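Local structure of MIP07328p (Drosophila melanogaster, 6FKK) at residues A[382-394]-A[403-415]. The protein is a semaphorin axon guidance cue whose extracellular region, here the sema domain and plexin repeat, probably binds a cell-surface receptor to signal chemorepulsion. Numbering follows the deposited sequence.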
loop_
_atom_site.group_PDB
_atom_site.type_symbol
_atom_site.label_atom_id
_atom_site.label_comp_id
_atom_site.label_asym_id
_atom_site.label_seq_id
_atom_site.Cartn_x
_atom_site.Cartn_y
_atom_site.Cartn_z
ATOM N N LEU A 382 -13.282 5.504 17.473
ATOM C CA LEU A 382 -12.112 5.222 18.289
ATOM C C LEU A 382 -11.128 6.379 18.192
ATOM O O LEU A 382 -11.150 7.165 17.241
ATOM C CB LEU A 382 -11.439 3.914 17.861
ATOM C CG LEU A 382 -12.337 2.679 17.936
ATOM C CD1 LEU A 382 -11.599 1.445 17.441
ATOM C CD2 LEU A 382 -12.849 2.474 19.355
ATOM N N HIS A 383 -10.255 6.475 19.194
ATOM C CA HIS A 383 -9.292 7.565 19.278
ATOM C C HIS A 383 -8.047 7.331 18.428
ATOM O O HIS A 383 -7.007 7.947 18.693
ATOM C CB HIS A 383 -8.895 7.805 20.736
ATOM C CG HIS A 383 -10.027 8.269 21.601
ATOM N ND1 HIS A 383 -10.824 9.344 21.271
ATOM C CD2 HIS A 383 -10.490 7.809 22.788
ATOM C CE1 HIS A 383 -11.731 9.523 22.213
ATOM N NE2 HIS A 383 -11.550 8.605 23.146
ATOM N N HIS A 384 -8.120 6.464 17.421
ATOM C CA HIS A 384 -6.991 6.242 16.531
ATOM C C HIS A 384 -7.499 5.746 15.186
ATOM O O HIS A 384 -8.586 5.173 15.080
ATOM C CB HIS A 384 -5.983 5.247 17.127
ATOM C CG HIS A 384 -6.560 3.896 17.414
ATOM N ND1 HIS A 384 -6.841 3.463 18.692
ATOM C CD2 HIS A 384 -6.899 2.876 16.590
ATOM C CE1 HIS A 384 -7.330 2.238 18.643
ATOM N NE2 HIS A 384 -7.377 1.858 17.379
ATOM N N ARG A 385 -6.693 5.980 14.154
ATOM C CA ARG A 385 -6.994 5.545 12.799
ATOM C C ARG A 385 -5.921 4.577 12.320
ATOM O O ARG A 385 -4.760 4.664 12.734
ATOM C CB ARG A 385 -7.075 6.735 11.833
ATOM C CG ARG A 385 -8.119 7.783 12.192
ATOM C CD ARG A 385 -7.974 9.021 11.313
ATOM N NE ARG A 385 -9.041 9.995 11.536
ATOM C CZ ARG A 385 -10.141 10.080 10.793
ATOM N NH1 ARG A 385 -10.320 9.249 9.776
ATOM N NH2 ARG A 385 -11.061 10.995 11.065
ATOM N N LEU A 386 -6.310 3.659 11.441
ATOM C CA LEU A 386 -5.355 2.744 10.833
ATOM C C LEU A 386 -4.538 3.461 9.768
ATOM O O LEU A 386 -5.042 4.336 9.057
ATOM C CB LEU A 386 -6.073 1.544 10.220
ATOM C CG LEU A 386 -6.866 0.635 11.164
ATOM C CD1 LEU A 386 -7.474 -0.523 10.390
ATOM C CD2 LEU A 386 -6.002 0.119 12.306
ATOM N N THR A 387 -3.259 3.081 9.657
ATOM C CA THR A 387 -2.331 3.799 8.782
ATOM C C THR A 387 -1.496 2.882 7.895
ATOM O O THR A 387 -1.111 3.287 6.792
ATOM C CB THR A 387 -1.396 4.689 9.613
ATOM O OG1 THR A 387 -0.677 3.886 10.559
ATOM C CG2 THR A 387 -2.185 5.762 10.354
ATOM N N ALA A 388 -1.204 1.661 8.339
ATOM C CA ALA A 388 -0.312 0.760 7.619
ATOM C C ALA A 388 -0.963 -0.609 7.468
ATOM O O ALA A 388 -1.961 -0.925 8.120
ATOM C CB ALA A 388 1.044 0.630 8.329
ATOM N N ILE A 389 -0.375 -1.432 6.601
ATOM C CA ILE A 389 -0.932 -2.741 6.276
ATOM C C ILE A 389 0.207 -3.666 5.869
ATOM O O ILE A 389 1.176 -3.240 5.235
ATOM C CB ILE A 389 -1.997 -2.621 5.162
ATOM C CG1 ILE A 389 -2.631 -3.979 4.851
ATOM C CG2 ILE A 389 -1.395 -1.997 3.915
ATOM C CD1 ILE A 389 -3.726 -4.372 5.812
ATOM N N ALA A 390 0.090 -4.934 6.255
ATOM C CA ALA A 390 1.028 -5.975 5.862
ATOM C C ALA A 390 0.347 -7.318 6.079
ATOM O O ALA A 390 -0.503 -7.454 6.962
ATOM C CB ALA A 390 2.338 -5.895 6.653
ATOM N N VAL A 391 0.715 -8.302 5.263
ATOM C CA VAL A 391 0.045 -9.598 5.248
ATOM C C VAL A 391 1.080 -10.713 5.292
ATOM O O VAL A 391 2.079 -10.672 4.565
ATOM C CB VAL A 391 -0.851 -9.762 4.003
ATOM C CG1 VAL A 391 -1.512 -11.131 4.000
ATOM C CG2 VAL A 391 -1.897 -8.667 3.946
ATOM N N HIS A 392 0.835 -11.712 6.151
ATOM C CA HIS A 392 1.528 -12.994 6.097
ATOM C C HIS A 392 0.574 -13.992 5.457
ATOM O O HIS A 392 -0.335 -14.497 6.134
ATOM C CB HIS A 392 1.946 -13.461 7.495
ATOM C CG HIS A 392 2.741 -14.733 7.501
ATOM N ND1 HIS A 392 3.181 -15.329 8.664
ATOM C CD2 HIS A 392 3.177 -15.520 6.488
ATOM C CE1 HIS A 392 3.853 -16.427 8.367
ATOM N NE2 HIS A 392 3.864 -16.566 7.053
ATOM N N PRO A 393 0.725 -14.306 4.175
ATOM C CA PRO A 393 -0.312 -15.064 3.474
ATOM C C PRO A 393 -0.215 -16.564 3.691
ATOM O O PRO A 393 0.870 -17.136 3.835
ATOM C CB PRO A 393 -0.060 -14.713 2.005
ATOM C CG PRO A 393 1.404 -14.462 1.942
ATOM C CD PRO A 393 1.783 -13.837 3.264
ATOM N N GLN A 394 -1.391 -17.194 3.716
ATOM C CA GLN A 394 -1.532 -18.649 3.657
ATOM C C GLN A 394 -0.794 -19.342 4.802
ATOM O O GLN A 394 0.000 -20.262 4.596
ATOM C CB GLN A 394 -1.074 -19.183 2.299
ATOM C CG GLN A 394 -1.921 -18.692 1.130
ATOM C CD GLN A 394 -3.385 -19.080 1.260
ATOM O OE1 GLN A 394 -3.769 -20.215 0.970
ATOM N NE2 GLN A 394 -4.212 -18.137 1.699
ATOM N N TYR A 403 -4.993 -19.476 6.292
ATOM C CA TYR A 403 -5.523 -18.158 6.608
ATOM C C TYR A 403 -4.452 -17.103 6.371
ATOM O O TYR A 403 -3.273 -17.329 6.655
ATOM C CB TYR A 403 -6.001 -18.077 8.062
ATOM C CG TYR A 403 -7.039 -19.108 8.437
ATOM C CD1 TYR A 403 -8.394 -18.848 8.281
ATOM C CD2 TYR A 403 -6.665 -20.340 8.956
ATOM C CE1 TYR A 403 -9.346 -19.789 8.628
ATOM C CE2 TYR A 403 -7.608 -21.285 9.305
ATOM C CZ TYR A 403 -8.947 -21.006 9.139
ATOM O OH TYR A 403 -9.885 -21.949 9.486
ATOM N N ASP A 404 -4.869 -15.951 5.852
ATOM C CA ASP A 404 -3.984 -14.799 5.752
ATOM C C ASP A 404 -3.989 -14.049 7.079
ATOM O O ASP A 404 -5.035 -13.558 7.516
ATOM C CB ASP A 404 -4.426 -13.877 4.618
ATOM C CG ASP A 404 -4.204 -14.486 3.249
ATOM O OD1 ASP A 404 -3.560 -15.552 3.175
ATOM O OD2 ASP A 404 -4.673 -13.900 2.249
ATOM N N VAL A 405 -2.832 -13.968 7.727
ATOM C CA VAL A 405 -2.695 -13.167 8.938
ATOM C C VAL A 405 -2.421 -11.728 8.522
ATOM O O VAL A 405 -1.398 -11.437 7.892
ATOM C CB VAL A 405 -1.581 -13.706 9.845
ATOM C CG1 VAL A 405 -1.517 -12.900 11.134
ATOM C CG2 VAL A 405 -1.821 -15.174 10.141
ATOM N N ILE A 406 -3.337 -10.829 8.864
ATOM C CA ILE A 406 -3.294 -9.447 8.407
ATOM C C ILE A 406 -2.792 -8.562 9.538
ATOM O O ILE A 406 -3.297 -8.631 10.666
ATOM C CB ILE A 406 -4.677 -8.985 7.917
ATOM C CG1 ILE A 406 -5.148 -9.881 6.770
ATOM C CG2 ILE A 406 -4.626 -7.531 7.482
ATOM C CD1 ILE A 406 -6.632 -9.806 6.509
ATOM N N TYR A 407 -1.803 -7.727 9.235
ATOM C CA TYR A 407 -1.223 -6.800 10.193
ATOM C C TYR A 407 -1.583 -5.374 9.799
ATOM O O TYR A 407 -1.504 -5.007 8.622
ATOM C CB TYR A 407 0.299 -6.956 10.258
ATOM C CG TYR A 407 0.765 -8.322 10.715
ATOM C CD1 TYR A 407 0.742 -9.410 9.854
ATOM C CD2 TYR A 407 1.236 -8.521 12.005
ATOM C CE1 TYR A 407 1.167 -10.658 10.267
ATOM C CE2 TYR A 407 1.666 -9.766 12.425
ATOM C CZ TYR A 407 1.627 -10.831 11.553
ATOM O OH TYR A 407 2.053 -12.072 11.964
ATOM N N SER A 408 -1.976 -4.572 10.785
ATOM C CA SER A 408 -2.370 -3.196 10.534
ATOM C C SER A 408 -1.845 -2.305 11.649
ATOM O O SER A 408 -1.919 -2.664 12.827
ATOM C CB SER A 408 -3.894 -3.066 10.422
ATOM O OG SER A 408 -4.268 -1.754 10.044
ATOM N N GLY A 409 -1.312 -1.146 11.271
ATOM C CA GLY A 409 -0.807 -0.195 12.240
ATOM C C GLY A 409 -1.670 1.045 12.361
ATOM O O GLY A 409 -2.493 1.321 11.483
ATOM N N THR A 410 -1.489 1.804 13.437
ATOM C CA THR A 410 -2.287 2.990 13.709
ATOM C C THR A 410 -1.389 4.216 13.831
ATOM O O THR A 410 -0.166 4.114 13.961
ATOM C CB THR A 410 -3.111 2.822 14.994
ATOM O OG1 THR A 410 -2.238 2.855 16.132
ATOM C CG2 THR A 410 -3.858 1.500 14.980
ATOM N N ASP A 411 -2.022 5.392 13.785
ATOM C CA ASP A 411 -1.330 6.628 14.133
ATOM C C ASP A 411 -1.041 6.717 15.624
ATOM O O ASP A 411 -0.289 7.603 16.047
ATOM C CB ASP A 411 -2.148 7.841 13.678
ATOM C CG ASP A 411 -3.558 7.852 14.249
ATOM O OD1 ASP A 411 -3.891 6.966 15.063
ATOM O OD2 ASP A 411 -4.341 8.752 13.877
ATOM N N ASP A 412 -1.629 5.823 16.420
ATOM C CA ASP A 412 -1.362 5.747 17.850
ATOM C C ASP A 412 -0.055 5.017 18.140
ATOM O O ASP A 412 0.582 5.275 19.166
ATOM C CB ASP A 412 -2.538 5.048 18.543
ATOM C CG ASP A 412 -2.558 5.259 20.043
ATOM O OD1 ASP A 412 -1.628 5.888 20.582
ATOM O OD2 ASP A 412 -3.520 4.796 20.690
ATOM N N GLY A 413 0.368 4.128 17.246
ATOM C CA GLY A 413 1.517 3.282 17.479
ATOM C C GLY A 413 1.189 1.839 17.797
ATOM O O GLY A 413 2.092 1.089 18.190
ATOM N N LYS A 414 -0.065 1.427 17.645
ATOM C CA LYS A 414 -0.479 0.065 17.935
ATOM C C LYS A 414 -0.447 -0.784 16.671
ATOM O O LYS A 414 -0.487 -0.278 15.547
ATOM C CB LYS A 414 -1.885 0.039 18.539
ATOM C CG LYS A 414 -2.093 0.975 19.719
ATOM C CD LYS A 414 -3.397 0.661 20.442
ATOM C CE LYS A 414 -3.753 1.745 21.446
ATOM N NZ LYS A 414 -2.631 2.037 22.380
ATOM N N VAL A 415 -0.379 -2.098 16.871
ATOM C CA VAL A 415 -0.396 -3.068 15.785
ATOM C C VAL A 415 -1.478 -4.094 16.083
ATOM O O VAL A 415 -1.563 -4.604 17.206
ATOM C CB VAL A 415 0.972 -3.754 15.610
ATOM C CG1 VAL A 415 0.873 -4.886 14.598
ATOM C CG2 VAL A 415 2.022 -2.738 15.184
#
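D404 meets Q394 at one end of an antiparallel beta hairpin, strands 386-396 and 402-410, which forms the first two strands of a four-stranded antiparallel sheet, a blade of the sema-domain beta-propeller. With CG anti to its carbonyl carbon (chi1 -69°), D404 reaches the partner strand with its carboxylate, and OD1 takes two N-H groups of Q394. The backbone N of Q394 comes to OD1 of D404 nearly along its C-O axis at 2.8 Å, whereas NE2, on a chain bent at chi2, reaches the same oxygen at 3.0 Å from above the carboxylate plane. OD2 bonds the hydroxyls of S279 and Y286, joining the hairpin to neighbouring strands. With an alanine here, the backbone N and side-chain amide of Q394 would probably lose their shared acceptor, and the two hydroxyls their link to this strand.

Along the middle, A390 pairs with Y407 and H392 with V405 as hydrogen-bonded pairs. The Y407 ring presents its edge to A390 O and, through CE1, to H392 CB, while its OH goes on to L475 O. On the other face I389 and I406 lie side by side, CD1 of I389 3.7 Å from CG2 of I406; Y286 covers I406 and V391.

Toward the opposite end T387 and A388 both face G409 in a classic beta bulge, the bond from T387 N to G409 O being 2.6 Å and that from A388 N weak. CD2 of L386 touches both S408 OG and T410 CG2. Past the bulge, the H384 ring meets CG2 of T410 obliquely, through CD2, and D411 is tied to R385 twice: D411 N donates to R385 O at 3.0 Å, and R385 N meets D411 OD1 at 3.1 Å from above the carboxylate plane.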